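Local coordinates for protein telomeric DNA-binding factor trf1 (PDB 6K5S) that probably binds telomeric repeat DNA as a TRF-family factor, its all-helical domain being the part whose structure is described, at residues T187-K190 and E191-N195; L131-Q134 and A135-A139; E144-K147 and G148-L151; E200-N203 and E204-W208; S157-A160 and H161-I165. All blocks are in the same frame, centred on the assembly; numbering follows the deposited sequence.

Along the chain the order is contact 2 on helix 122-141, contact 3 at the start of helix 147-154, contact 5 on helix 159-166, contact 1 near the end of helix 177-195 and contact 4 around the short helix 202-205. Contacts 1 to 4 gather on one side of the chain's centre, their own centres 10 to 17 Å apart. Contact 1 touches contacts 2, 3 and 4, and contact 2 also touches 3 and 4, so Leu-193, Tyr-136 and Leu-151, with Tyr-206 just after helix 202-205, tie helices 122-141, 147-154 and 177-195 together. Contact 5 touches none of the others, with centres about 19 to 28 Å away. All sample the later part of an all-helical TRF domain.

Contact 1 of 5, residues T187-K190 and E191-N195; sequences TARK and ERLAN
Glu-191 opens the second segment by giving its N-H to Thr-187 O at 3.1 Å, while its CB rests 3.8 Å from Ala-188 O and the extended side chain leads off the helix. Arg-192 continues the ladder with a straight bond, N to Ala-188 O at 3.0 Å and 172° at the hydrogen; its CB also lies close to that carbonyl before the chain turns outward. These are the i to i+4 bonds of a regular alpha helix, here the last turns of helix 177-195 in the TRF-family domain. Leu-193 is the buried residue of the set. Its N reaches Arg-189 O at 2.9 Å, and with CG held beside the backbone N (chi1 -74°) the same oxygen lies 3.2 Å from Leu-193 CG. Over this branch runs the aliphatic part of Arg-189, the two side chains crossing obliquely with Arg-189 CG 3.9 Å from Leu-193 CD1. Bends at chi2 and chi3 take the guanidinium of Arg-189 onward to Glu-130 and Thr-133. Cut back to an alanine here, the leucine side chain would probably no longer back the methylenes of Arg-189, and a gap is likely to open toward Tyr-136 and Leu-151. Ala-194 closes the series, its N bonded to Lys-190 O at 2.9 Å and its CB 3.5 Å from that oxygen, whereas the extended Lys-190 sends NZ to Asn-152.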
loop_
_atom_site.group_PDB
_atom_site.type_symbol
_atom_site.label_atom_id
_atom_site.label_comp_id
_atom_site.label_asym_id
_atom_site.label_seq_id
_atom_site.Cartn_x
_atom_site.Cartn_y
_atom_site.Cartn_z
ATOM N N THR A 187 -29.912 -2.916 -29.298
ATOM C CA THR A 187 -30.233 -3.282 -30.679
ATOM C C THR A 187 -30.275 -2.053 -31.577
ATOM O O THR A 187 -29.706 -2.050 -32.674
ATOM C CB THR A 187 -31.579 -4.014 -30.735
ATOM O OG1 THR A 187 -31.598 -5.064 -29.761
ATOM C CG2 THR A 187 -31.833 -4.595 -32.119
ATOM N N ALA A 188 -30.955 -0.998 -31.120
ATOM C CA ALA A 188 -31.038 0.244 -31.885
ATOM C C ALA A 188 -29.669 0.887 -32.078
ATOM O O ALA A 188 -29.379 1.430 -33.153
ATOM C CB ALA A 188 -31.986 1.218 -31.186
ATOM N N ARG A 189 -28.818 0.857 -31.042
ATOM C CA ARG A 189 -27.491 1.451 -31.162
ATOM C C ARG A 189 -26.616 0.653 -32.124
ATOM O O ARG A 189 -25.852 1.233 -32.911
ATOM C CB ARG A 189 -26.838 1.558 -29.776
ATOM C CG ARG A 189 -25.399 2.038 -29.803
ATOM C CD ARG A 189 -25.314 3.464 -30.331
ATOM N NE ARG A 189 -26.112 4.392 -29.526
ATOM C CZ ARG A 189 -25.655 5.055 -28.468
ATOM N NH1 ARG A 189 -24.402 4.888 -28.049
ATOM N NH2 ARG A 189 -26.458 5.880 -27.809
ATOM N N LYS A 190 -26.737 -0.677 -32.099
ATOM C CA LYS A 190 -25.989 -1.503 -33.043
ATOM C C LYS A 190 -26.339 -1.139 -34.484
ATOM O O LYS A 190 -25.449 -0.941 -35.320
ATOM C CB LYS A 190 -26.267 -2.981 -32.768
ATOM C CG LYS A 190 -25.342 -3.953 -33.468
ATOM C CD LYS A 190 -25.896 -5.368 -33.379
ATOM C CE LYS A 190 -24.847 -6.383 -33.775
ATOM N NZ LYS A 190 -25.424 -7.749 -33.936
ATOM N N GLU A 191 -27.634 -1.016 -34.779
ATOM C CA GLU A 191 -28.061 -0.679 -36.132
ATOM C C GLU A 191 -27.558 0.700 -36.536
ATOM O O GLU A 191 -27.011 0.874 -37.631
ATOM C CB GLU A 191 -29.588 -0.752 -36.223
ATOM C CG GLU A 191 -30.191 0.017 -37.406
ATOM C CD GLU A 191 -31.554 -0.524 -37.818
ATOM O OE1 GLU A 191 -32.190 -1.212 -36.985
ATOM O OE2 GLU A 191 -31.985 -0.268 -38.967
ATOM N N ARG A 192 -27.734 1.702 -35.667
ATOM C CA ARG A 192 -27.219 3.032 -35.984
ATOM C C ARG A 192 -25.722 2.986 -36.256
ATOM O O ARG A 192 -25.225 3.645 -37.180
ATOM C CB ARG A 192 -27.528 4.012 -34.852
ATOM C CG ARG A 192 -26.688 5.280 -34.924
ATOM C CD ARG A 192 -27.344 6.456 -34.237
ATOM N NE ARG A 192 -28.285 7.125 -35.126
ATOM C CZ ARG A 192 -29.589 6.892 -35.115
ATOM N NH1 ARG A 192 -30.386 7.535 -35.952
ATOM N NH2 ARG A 192 -30.090 6.007 -34.258
ATOM N N LEU A 193 -24.986 2.189 -35.478
ATOM C CA LEU A 193 -23.544 2.134 -35.663
ATOM C C LEU A 193 -23.187 1.452 -36.978
ATOM O O LEU A 193 -22.269 1.895 -37.682
ATOM C CB LEU A 193 -22.892 1.415 -34.474
ATOM C CG LEU A 193 -22.833 2.232 -33.176
ATOM C CD1 LEU A 193 -22.296 1.375 -32.050
ATOM C CD2 LEU A 193 -22.015 3.511 -33.303
ATOM N N ALA A 194 -23.903 0.377 -37.331
ATOM C CA ALA A 194 -23.543 -0.372 -38.529
ATOM C C ALA A 194 -23.852 0.432 -39.790
ATOM O O ALA A 194 -23.063 0.432 -40.741
ATOM C CB ALA A 194 -24.270 -1.715 -38.551
ATOM N N ASN A 195 -24.972 1.140 -39.797
ATOM C CA ASN A 195 -25.439 1.907 -40.949
ATOM C C ASN A 195 -24.915 3.338 -40.998
ATOM O O ASN A 195 -25.250 4.065 -41.940
ATOM C CB ASN A 195 -26.967 1.947 -40.962
ATOM C CG ASN A 195 -27.579 0.571 -41.044
ATOM O OD1 ASN A 195 -28.535 0.258 -40.334
ATOM N ND2 ASN A 195 -27.025 -0.262 -41.908
#

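Contact 2 of 5, residues L131-Q134 and A135-A139; sequences LKTQ and AYISA
Ala-135 N bonds Leu-131 O at 2.8 Å with 164° at the hydrogen, the shortest backbone bond across the two segments. Two residues on, Thr-133 O takes the N-H of Ile-137 at 3.0 Å, and apolar atoms of the next turn crowd round the same oxygen: Ile-137 CG1 at 3.3 Å, its CD1, and Tyr-136 CB, with the tyrosine ring presenting its edge. Beside it the side chains of Thr-133 and Ile-137 run in one direction, methyl against methyl, Thr-133 CG2 to Ile-137 CD1 being 3.9 Å. The threonine branch is placed by chi1 -58°, which sets OG1 beside the backbone N, where Met-129 O and Arg-189 both hold it, and swings CG2 round to the isoleucine. Gln-134 also lies alongside Ile-137, pointing the same way: folded at chi2 (-53°), it brings NE2 to 4.1 Å from Ile-137 CD1, and that amide nitrogen is satisfied by Tyr-206 O. Ser-138 N bonds Gln-134 O at 2.9 Å. Tyr-136 leaves this ridge for Leu-151 and Ile-150, its OH bonded to Gln-199. The unbroken i to i+4 backbone bonds are those of a regular alpha helix, here the largely buried helix 122-141, packed against helices 102-113, 147-154 and 208-222 of the TRF-family domain.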
loop_
_atom_site.group_PDB
_atom_site.type_symbol
_atom_site.label_atom_id
_atom_site.label_comp_id
_atom_site.label_asym_id
_atom_site.label_seq_id
_atom_site.Cartn_x
_atom_site.Cartn_y
_atom_site.Cartn_z
ATOM N N LEU A 131 -20.365 2.431 -23.271
ATOM C CA LEU A 131 -19.090 1.719 -23.236
ATOM C C LEU A 131 -18.911 0.879 -24.496
ATOM O O LEU A 131 -17.851 0.916 -25.130
ATOM C CB LEU A 131 -18.996 0.826 -21.991
ATOM C CG LEU A 131 -17.708 -0.017 -21.969
ATOM C CD1 LEU A 131 -16.460 0.870 -21.879
ATOM C CD2 LEU A 131 -17.748 -0.958 -20.769
ATOM N N LYS A 132 -19.927 0.089 -24.854
ATOM C CA LYS A 132 -19.829 -0.740 -26.052
ATOM C C LYS A 132 -19.588 0.127 -27.286
ATOM O O LYS A 132 -18.797 -0.233 -28.163
ATOM C CB LYS A 132 -21.099 -1.584 -26.218
ATOM C CG LYS A 132 -21.310 -2.631 -25.088
ATOM C CD LYS A 132 -22.713 -3.262 -25.181
ATOM C CE LYS A 132 -22.895 -4.474 -24.220
ATOM N NZ LYS A 132 -21.883 -5.527 -24.508
ATOM N N THR A 133 -20.208 1.302 -27.329
ATOM C CA THR A 133 -20.017 2.203 -28.464
ATOM C C THR A 133 -18.570 2.678 -28.557
ATOM O O THR A 133 -17.986 2.696 -29.645
ATOM C CB THR A 133 -20.965 3.402 -28.361
ATOM O OG1 THR A 133 -22.313 2.920 -28.303
ATOM C CG2 THR A 133 -20.802 4.298 -29.612
ATOM N N GLN A 134 -17.969 3.054 -27.424
ATOM C CA GLN A 134 -16.557 3.432 -27.441
ATOM C C GLN A 134 -15.658 2.242 -27.761
ATOM O O GLN A 134 -14.638 2.402 -28.445
ATOM C CB GLN A 134 -16.140 4.066 -26.106
ATOM C CG GLN A 134 -16.837 5.421 -25.796
ATOM C CD GLN A 134 -16.689 6.440 -26.935
ATOM O OE1 GLN A 134 -15.593 6.634 -27.458
ATOM N NE2 GLN A 134 -17.787 7.092 -27.300
ATOM N N ALA A 135 -15.985 1.046 -27.257
ATOM C CA ALA A 135 -15.184 -0.117 -27.640
ATOM C C ALA A 135 -15.232 -0.329 -29.149
ATOM O O ALA A 135 -14.214 -0.651 -29.772
ATOM C CB ALA A 135 -15.657 -1.373 -26.909
ATOM N N TYR A 136 -16.419 -0.171 -29.746
ATOM C CA TYR A 136 -16.553 -0.315 -31.184
ATOM C C TYR A 136 -15.701 0.719 -31.914
ATOM O O TYR A 136 -14.963 0.380 -32.846
ATOM C CB TYR A 136 -18.036 -0.206 -31.587
ATOM C CG TYR A 136 -18.256 -0.105 -33.086
ATOM C CD1 TYR A 136 -18.013 -1.205 -33.918
ATOM C CD2 TYR A 136 -18.701 1.086 -33.676
ATOM C CE1 TYR A 136 -18.206 -1.126 -35.302
ATOM C CE2 TYR A 136 -18.888 1.181 -35.056
ATOM C CZ TYR A 136 -18.651 0.053 -35.865
ATOM O OH TYR A 136 -18.840 0.111 -37.229
ATOM N N ILE A 137 -15.774 1.979 -31.480
ATOM C CA ILE A 137 -15.051 3.057 -32.153
ATOM C C ILE A 137 -13.551 2.846 -32.036
ATOM O O ILE A 137 -12.807 3.014 -33.008
ATOM C CB ILE A 137 -15.481 4.413 -31.571
ATOM C CG1 ILE A 137 -16.911 4.723 -32.034
ATOM C CG2 ILE A 137 -14.476 5.501 -31.966
ATOM C CD1 ILE A 137 -17.587 5.845 -31.229
ATOM N N SER A 138 -13.084 2.452 -30.858
ATOM C CA SER A 138 -11.657 2.163 -30.706
ATOM C C SER A 138 -11.240 0.958 -31.547
ATOM O O SER A 138 -10.192 0.984 -32.204
ATOM C CB SER A 138 -11.316 1.925 -29.232
ATOM O OG SER A 138 -9.957 1.501 -29.104
ATOM N N ALA A 139 -12.042 -0.107 -31.535
ATOM C CA ALA A 139 -11.664 -1.301 -32.283
ATOM C C ALA A 139 -11.580 -0.991 -33.771
ATOM O O ALA A 139 -10.649 -1.443 -34.453
ATOM C CB ALA A 139 -12.650 -2.424 -32.008
#

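Contact 3 of 5, residues E144-K147 and G148-L151; sequences ERPK and GDIL
Chi1 of -64° sets Asp-149 CG beside its own backbone N, and the carboxylate turns one face to the Pro-146 ring, with the guanidinium of Arg-145 on the side of its other face. The contact is made by Asp-149 OD2, which meets Pro-146 CG at 3.2 Å and lies almost as near CD, so the oxygen faces two ring methylenes with the side chains crossing at a slant. Arg-145, bent at chi3, carries NH2 to 3.7 Å from Asp-149 CB. Its guanidinium spreads one face over Asp-149 C and Ile-150 N, and its plane stands 45° from the carboxylate. The charged ends remain apart, Arg-145 NH2 and Asp-149 OD2 being 4.7 Å from each other, and the salt bridge of Arg-145 goes to Asp-153 instead. This is the N-terminal turn of helix 147-154, with Pro-146 at the N-cap position. The first regular bonds follow at once: Ile-150 N to Pro-146 O at 3.2 Å and a nearly straight 170°, then Leu-151 N to Lys-147 O at 2.8 Å. Ile-150 CG1 rests 3.2 Å from Pro-146 O, beside the bond that oxygen accepts, and the isoleucine goes on to pack on Ala-139 and Met-140. Leu-151 likewise lays CB and CG against Lys-147 O, and NZ of Lys-147 reaches across to Ala-194 O.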
loop_
_atom_site.group_PDB
_atom_site.type_symbol
_atom_site.label_atom_id
_atom_site.label_comp_id
_atom_site.label_asym_id
_atom_site.label_seq_id
_atom_site.Cartn_x
_atom_site.Cartn_y
_atom_site.Cartn_z
ATOM N N GLU A 144 -8.360 -3.623 -37.854
ATOM C CA GLU A 144 -7.992 -5.009 -37.629
ATOM C C GLU A 144 -9.022 -6.004 -38.158
ATOM O O GLU A 144 -8.650 -7.013 -38.771
ATOM C CB GLU A 144 -7.777 -5.214 -36.132
ATOM C CG GLU A 144 -6.909 -6.385 -35.780
ATOM C CD GLU A 144 -7.057 -6.799 -34.319
ATOM O OE1 GLU A 144 -8.103 -7.387 -33.969
ATOM O OE2 GLU A 144 -6.129 -6.545 -33.519
ATOM N N ARG A 145 -10.303 -5.748 -37.933
ATOM C CA ARG A 145 -11.394 -6.663 -38.239
ATOM C C ARG A 145 -12.549 -5.854 -38.774
ATOM O O ARG A 145 -12.642 -4.643 -38.520
ATOM C CB ARG A 145 -11.866 -7.444 -36.999
ATOM C CG ARG A 145 -10.857 -7.609 -35.878
ATOM C CD ARG A 145 -11.582 -7.895 -34.571
ATOM N NE ARG A 145 -12.537 -8.982 -34.716
ATOM C CZ ARG A 145 -13.462 -9.307 -33.811
ATOM N NH1 ARG A 145 -13.574 -8.627 -32.674
ATOM N NH2 ARG A 145 -14.280 -10.322 -34.048
ATOM N N PRO A 146 -13.474 -6.473 -39.507
ATOM C CA PRO A 146 -14.565 -5.713 -40.109
ATOM C C PRO A 146 -15.588 -5.292 -39.068
ATOM O O PRO A 146 -15.736 -5.908 -38.008
ATOM C CB PRO A 146 -15.179 -6.686 -41.123
ATOM C CG PRO A 146 -14.870 -8.009 -40.595
ATOM C CD PRO A 146 -13.524 -7.899 -39.894
ATOM N N LYS A 147 -16.323 -4.235 -39.411
ATOM C CA LYS A 147 -17.243 -3.642 -38.449
ATOM C C LYS A 147 -18.301 -4.644 -38.021
ATOM O O LYS A 147 -18.624 -4.737 -36.833
ATOM C CB LYS A 147 -17.874 -2.364 -39.016
ATOM C CG LYS A 147 -18.574 -2.484 -40.366
ATOM C CD LYS A 147 -19.267 -1.154 -40.716
ATOM C CE LYS A 147 -19.943 -1.183 -42.084
ATOM N NZ LYS A 147 -21.365 -1.631 -42.015
ATOM N N GLY A 148 -18.823 -5.426 -38.968
ATOM C CA GLY A 148 -19.811 -6.434 -38.619
ATOM C C GLY A 148 -19.353 -7.369 -37.518
ATOM O O GLY A 148 -20.099 -7.649 -36.575
ATOM N N ASP A 149 -18.108 -7.855 -37.611
ATOM C CA ASP A 149 -17.580 -8.766 -36.594
ATOM C C ASP A 149 -17.478 -8.079 -35.236
ATOM O O ASP A 149 -17.829 -8.654 -34.191
ATOM C CB ASP A 149 -16.199 -9.292 -37.007
ATOM C CG ASP A 149 -16.239 -10.142 -38.255
ATOM O OD1 ASP A 149 -17.355 -10.394 -38.783
ATOM O OD2 ASP A 149 -15.141 -10.551 -38.710
ATOM N N ILE A 150 -16.944 -6.863 -35.229
ATOM C CA ILE A 150 -16.827 -6.101 -33.989
ATOM C C ILE A 150 -18.192 -5.922 -33.346
ATOM O O ILE A 150 -18.379 -6.147 -32.138
ATOM C CB ILE A 150 -16.163 -4.742 -34.269
ATOM C CG1 ILE A 150 -14.865 -4.977 -35.030
ATOM C CG2 ILE A 150 -15.990 -3.977 -32.974
ATOM C CD1 ILE A 150 -13.916 -3.870 -34.946
ATOM N N LEU A 151 -19.169 -5.538 -34.153
ATOM C CA LEU A 151 -20.472 -5.201 -33.604
ATOM C C LEU A 151 -21.172 -6.431 -33.057
ATOM O O LEU A 151 -21.862 -6.345 -32.035
ATOM C CB LEU A 151 -21.324 -4.507 -34.658
ATOM C CG LEU A 151 -20.957 -3.047 -34.872
ATOM C CD1 LEU A 151 -21.540 -2.473 -36.173
ATOM C CD2 LEU A 151 -21.432 -2.218 -33.665
#

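Contact 4 of 5, residues E200-N203 and E204-W208; sequences EALN and EVYPW
Leu-202 and Tyr-206 make the main side-chain contact of this short turn, lying alongside each other and pointing the same way. Leu-202 CD2 approaches the ring at its edge, in plane, 4.0 Å from Tyr-206 CE2, while Val-205 CG1 sits 3.4 Å above one face, offset toward the rim. Chi1 of Tyr-206, -60°, sets CG beside the backbone N and places the ring alongside Leu-202. Beneath them the backbone fixes the spacing: Tyr-206 N bonds Leu-202 O at 2.7 Å with 161° at the hydrogen. One residue earlier, Ala-201 O accepts twice, from Val-205 N at 3.2 Å and, weakly, from Glu-204 N at a bent 129°, a mixed pattern in keeping with a 3-10 turn passing into alpha helix. After Tyr-206 leaves helical geometry, Asn-203 O receives a CA-H contact from Pro-207 CA at 3.0 Å and the hydrogen of a water 3.1 Å away. That water accepts the N-H of Trp-208 in turn, bridging the end of helix 202-205 to the start of helix 208-222 across the Pro-207 N-cap. Leu-202 touches Tyr-136 of helix 122-141 and Leu-193 of helix 177-195, and Tyr-206, just past helix 202-205, adds Thr-133 on the first and Arg-189 and Leu-193 on the second.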
loop_
_atom_site.group_PDB
_atom_site.type_symbol
_atom_site.label_atom_id
_atom_site.label_comp_id
_atom_site.label_asym_id
_atom_site.label_seq_id
_atom_site.Cartn_x
_atom_site.Cartn_y
_atom_site.Cartn_z
ATOM N N GLU A 200 -15.671 6.910 -40.003
ATOM C CA GLU A 200 -14.607 7.628 -39.315
ATOM C C GLU A 200 -15.138 8.822 -38.524
ATOM O O GLU A 200 -14.453 9.324 -37.623
ATOM C CB GLU A 200 -13.556 8.061 -40.334
ATOM C CG GLU A 200 -13.121 6.923 -41.297
ATOM C CD GLU A 200 -13.906 6.906 -42.615
ATOM O OE1 GLU A 200 -13.388 7.450 -43.623
ATOM O OE2 GLU A 200 -15.032 6.342 -42.658
ATOM N N ALA A 201 -16.349 9.272 -38.817
ATOM C CA ALA A 201 -16.955 10.378 -38.090
ATOM C C ALA A 201 -17.583 9.960 -36.770
ATOM O O ALA A 201 -18.070 10.830 -36.034
ATOM C CB ALA A 201 -18.028 11.057 -38.948
ATOM N N LEU A 202 -17.612 8.664 -36.454
ATOM C CA LEU A 202 -18.388 8.233 -35.293
ATOM C C LEU A 202 -17.838 8.823 -33.997
ATOM O O LEU A 202 -18.602 9.107 -33.071
ATOM C CB LEU A 202 -18.444 6.707 -35.232
ATOM C CG LEU A 202 -19.614 6.148 -36.062
ATOM C CD1 LEU A 202 -19.584 4.623 -36.127
ATOM C CD2 LEU A 202 -20.969 6.643 -35.560
ATOM N N ASN A 203 -16.535 9.064 -33.922
ATOM C CA ASN A 203 -16.005 9.610 -32.680
ATOM C C ASN A 203 -16.381 11.073 -32.478
ATOM O O ASN A 203 -16.349 11.555 -31.345
ATOM C CB ASN A 203 -14.497 9.453 -32.638
ATOM C CG ASN A 203 -13.819 10.139 -33.791
ATOM O OD1 ASN A 203 -14.411 10.980 -34.470
ATOM N ND2 ASN A 203 -12.566 9.780 -34.027
ATOM N N GLU A 204 -16.701 11.807 -33.547
ATOM C CA GLU A 204 -17.269 13.132 -33.340
ATOM C C GLU A 204 -18.712 13.019 -32.872
ATOM O O GLU A 204 -19.160 13.792 -32.020
ATOM C CB GLU A 204 -17.158 13.961 -34.620
ATOM C CG GLU A 204 -15.716 14.236 -35.040
ATOM C CD GLU A 204 -15.608 15.298 -36.121
ATOM O OE1 GLU A 204 -14.731 15.176 -37.011
ATOM O OE2 GLU A 204 -16.414 16.252 -36.089
ATOM N N VAL A 205 -19.434 12.020 -33.385
ATOM C CA VAL A 205 -20.826 11.790 -33.009
ATOM C C VAL A 205 -20.939 11.268 -31.575
ATOM O O VAL A 205 -21.861 11.628 -30.833
ATOM C CB VAL A 205 -21.452 10.809 -34.016
ATOM C CG1 VAL A 205 -22.689 10.232 -33.468
ATOM C CG2 VAL A 205 -21.717 11.499 -35.343
ATOM N N TYR A 206 -20.037 10.372 -31.173
ATOM C CA TYR A 206 -19.999 9.851 -29.810
ATOM C C TYR A 206 -18.622 10.188 -29.251
ATOM O O TYR A 206 -17.739 9.315 -29.172
ATOM C CB TYR A 206 -20.284 8.349 -29.780
ATOM C CG TYR A 206 -21.640 7.964 -30.347
ATOM C CD1 TYR A 206 -22.804 8.124 -29.607
ATOM C CD2 TYR A 206 -21.741 7.424 -31.619
ATOM C CE1 TYR A 206 -24.039 7.755 -30.126
ATOM C CE2 TYR A 206 -22.961 7.057 -32.149
ATOM C CZ TYR A 206 -24.108 7.231 -31.406
ATOM O OH TYR A 206 -25.312 6.857 -31.962
ATOM N N PRO A 207 -18.395 11.453 -28.876
ATOM C CA PRO A 207 -17.057 11.871 -28.448
ATOM C C PRO A 207 -16.627 11.177 -27.164
ATOM O O PRO A 207 -17.435 10.896 -26.274
ATOM C CB PRO A 207 -17.207 13.386 -28.238
ATOM C CG PRO A 207 -18.651 13.571 -27.888
ATOM C CD PRO A 207 -19.384 12.540 -28.732
ATOM N N TRP A 208 -15.326 10.896 -27.087
ATOM C CA TRP A 208 -14.773 10.247 -25.901
ATOM C C TRP A 208 -14.998 11.095 -24.656
ATOM O O TRP A 208 -15.461 10.594 -23.622
ATOM C CB TRP A 208 -13.289 9.978 -26.117
ATOM C CG TRP A 208 -12.585 9.386 -24.945
ATOM C CD1 TRP A 208 -11.626 9.977 -24.184
ATOM C CD2 TRP A 208 -12.762 8.066 -24.419
ATOM N NE1 TRP A 208 -11.189 9.104 -23.206
ATOM C CE2 TRP A 208 -11.873 7.923 -23.335
ATOM C CE3 TRP A 208 -13.597 6.999 -24.754
ATOM C CZ2 TRP A 208 -11.791 6.749 -22.586
ATOM C CZ3 TRP A 208 -13.508 5.827 -24.030
ATOM C CH2 TRP A 208 -12.620 5.713 -22.946
HETATM O O HOH W 1 -13.787 11.456 -29.566
#

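Contact 5 of 5, residues S157-A160 and H161-I165; sequences SDMA and HRFLI
Asp-158 and Arg-162 face each other with their flat groups almost perpendicular, carboxylate and guanidinium planes 81° apart. The two oxygens therefore do different work. Asp-158 OD1 carries the salt bridge, 3.1 Å from Arg-162 NE, but the hydrogen bond within it is weak, bent to 121°. Asp-158 OD2 instead stands 3.3 Å above one face of the guanidinium, offset toward its rim. Chi1 of 67° puts Asp-158 CG between its own backbone N and carbonyl carbon, which brings the carboxylate to the guanidinium of Arg-162; it makes no capping bond, although Asp-158 is at the N-cap position. A leucine in place of Asp-158 would probably leave the guanidinium of Arg-162 without its charged mate and freer to turn. The aspartate backbone is engaged as well, its O taking Arg-162 N at 2.9 Å.

One residue on, Met-159 and Phe-163 run side by side in the same direction, and the bend at chi3 of the methionine brings its methyl to the far end of the ring, CE to CZ at 3.9 Å. Below this pair Phe-163 N bonds Met-159 O at 3.0 Å, and the oxygen also lies near Phe-163 CD2. Both side chains pack on helix 177-195, at Cys-186 and Ile-183 respectively. Next, Leu-164 N bonds Ala-160 O at 3.1 Å, and Leu-164 CG rests on that carbonyl. An i to i+4 salt bridge from the N-cap residue, followed by an apolar pair one residue on, makes this the amphipathic N-terminal part of helix 159-166, Met-159 and Phe-163 buried toward helix 177-195 and Arg-162 exposed.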
loop_
_atom_site.group_PDB
_atom_site.type_symbol
_atom_site.label_atom_id
_atom_site.label_comp_id
_atom_site.label_asym_id
_atom_site.label_seq_id
_atom_site.Cartn_x
_atom_site.Cartn_y
_atom_site.Cartn_z
ATOM N N SER A 157 -26.294 -11.326 -29.845
ATOM C CA SER A 157 -27.673 -11.798 -29.903
ATOM C C SER A 157 -28.127 -12.477 -28.612
ATOM O O SER A 157 -29.337 -12.573 -28.378
ATOM C CB SER A 157 -27.848 -12.763 -31.080
ATOM O OG SER A 157 -27.118 -13.962 -30.861
ATOM N N ASP A 158 -27.197 -12.935 -27.771
ATOM C CA ASP A 158 -27.530 -13.638 -26.536
ATOM C C ASP A 158 -27.601 -12.713 -25.317
ATOM O O ASP A 158 -27.386 -13.171 -24.185
ATOM C CB ASP A 158 -26.526 -14.772 -26.291
ATOM C CG ASP A 158 -25.113 -14.264 -25.983
ATOM O OD1 ASP A 158 -24.856 -13.056 -26.144
ATOM O OD2 ASP A 158 -24.249 -15.072 -25.567
ATOM N N MET A 159 -27.886 -11.421 -25.511
ATOM C CA MET A 159 -27.864 -10.495 -24.378
ATOM C C MET A 159 -28.881 -10.913 -23.320
ATOM O O MET A 159 -28.624 -10.782 -22.117
ATOM C CB MET A 159 -28.129 -9.061 -24.844
ATOM C CG MET A 159 -26.878 -8.257 -25.241
ATOM S SD MET A 159 -27.125 -6.455 -25.338
ATOM C CE MET A 159 -27.341 -6.131 -23.616
ATOM N N ALA A 160 -30.031 -11.443 -23.751
ATOM C CA ALA A 160 -31.074 -11.841 -22.811
ATOM C C ALA A 160 -30.661 -13.066 -22.012
ATOM O O ALA A 160 -30.854 -13.118 -20.792
ATOM C CB ALA A 160 -32.380 -12.116 -23.557
ATOM N N HIS A 161 -30.109 -14.079 -22.685
ATOM C CA HIS A 161 -29.604 -15.235 -21.955
ATOM C C HIS A 161 -28.473 -14.841 -21.018
ATOM O O HIS A 161 -28.333 -15.420 -19.934
ATOM C CB HIS A 161 -29.128 -16.316 -22.918
ATOM C CG HIS A 161 -28.671 -17.564 -22.229
ATOM N ND1 HIS A 161 -27.498 -18.209 -22.554
ATOM C CD2 HIS A 161 -29.227 -18.276 -21.220
ATOM C CE1 HIS A 161 -27.352 -19.269 -21.777
ATOM N NE2 HIS A 161 -28.388 -19.331 -20.960
ATOM N N ARG A 162 -27.666 -13.853 -21.408
ATOM C CA ARG A 162 -26.615 -13.389 -20.513
ATOM C C ARG A 162 -27.200 -12.757 -19.256
ATOM O O ARG A 162 -26.694 -12.989 -18.151
ATOM C CB ARG A 162 -25.695 -12.411 -21.242
ATOM C CG ARG A 162 -24.603 -13.094 -22.023
ATOM C CD ARG A 162 -23.462 -12.138 -22.301
ATOM N NE ARG A 162 -23.098 -12.137 -23.714
ATOM C CZ ARG A 162 -21.978 -12.670 -24.184
ATOM N NH1 ARG A 162 -21.128 -13.246 -23.341
ATOM N NH2 ARG A 162 -21.709 -12.627 -25.486
ATOM N N PHE A 163 -28.269 -11.961 -19.398
ATOM C CA PHE A 163 -28.883 -11.346 -18.220
ATOM C C PHE A 163 -29.452 -12.400 -17.279
ATOM O O PHE A 163 -29.346 -12.272 -16.053
ATOM C CB PHE A 163 -29.996 -10.379 -18.621
ATOM C CG PHE A 163 -29.515 -9.045 -19.097
ATOM C CD1 PHE A 163 -28.446 -8.415 -18.486
ATOM C CD2 PHE A 163 -30.136 -8.420 -20.163
ATOM C CE1 PHE A 163 -28.001 -7.187 -18.924
ATOM C CE2 PHE A 163 -29.708 -7.182 -20.606
ATOM C CZ PHE A 163 -28.635 -6.561 -19.989
ATOM N N LEU A 164 -30.095 -13.431 -17.831
ATOM C CA LEU A 164 -30.660 -14.484 -16.991
ATOM C C LEU A 164 -29.552 -15.257 -16.286
ATOM O O LEU A 164 -29.596 -15.460 -15.064
ATOM C CB LEU A 164 -31.537 -15.419 -17.838
ATOM C CG LEU A 164 -32.832 -14.779 -18.362
ATOM C CD1 LEU A 164 -33.572 -15.633 -19.395
ATOM C CD2 LEU A 164 -33.767 -14.458 -17.220
ATOM N N ILE A 165 -28.534 -15.662 -17.040
ATOM C CA ILE A 165 -27.399 -16.385 -16.474
ATOM C C ILE A 165 -26.778 -15.613 -15.317
ATOM O O ILE A 165 -26.473 -16.188 -14.263
ATOM C CB ILE A 165 -26.366 -16.688 -17.580
ATOM C CG1 ILE A 165 -26.897 -17.784 -18.508
ATOM C CG2 ILE A 165 -25.028 -17.086 -16.992
ATOM C CD1 ILE A 165 -27.733 -18.812 -17.797
#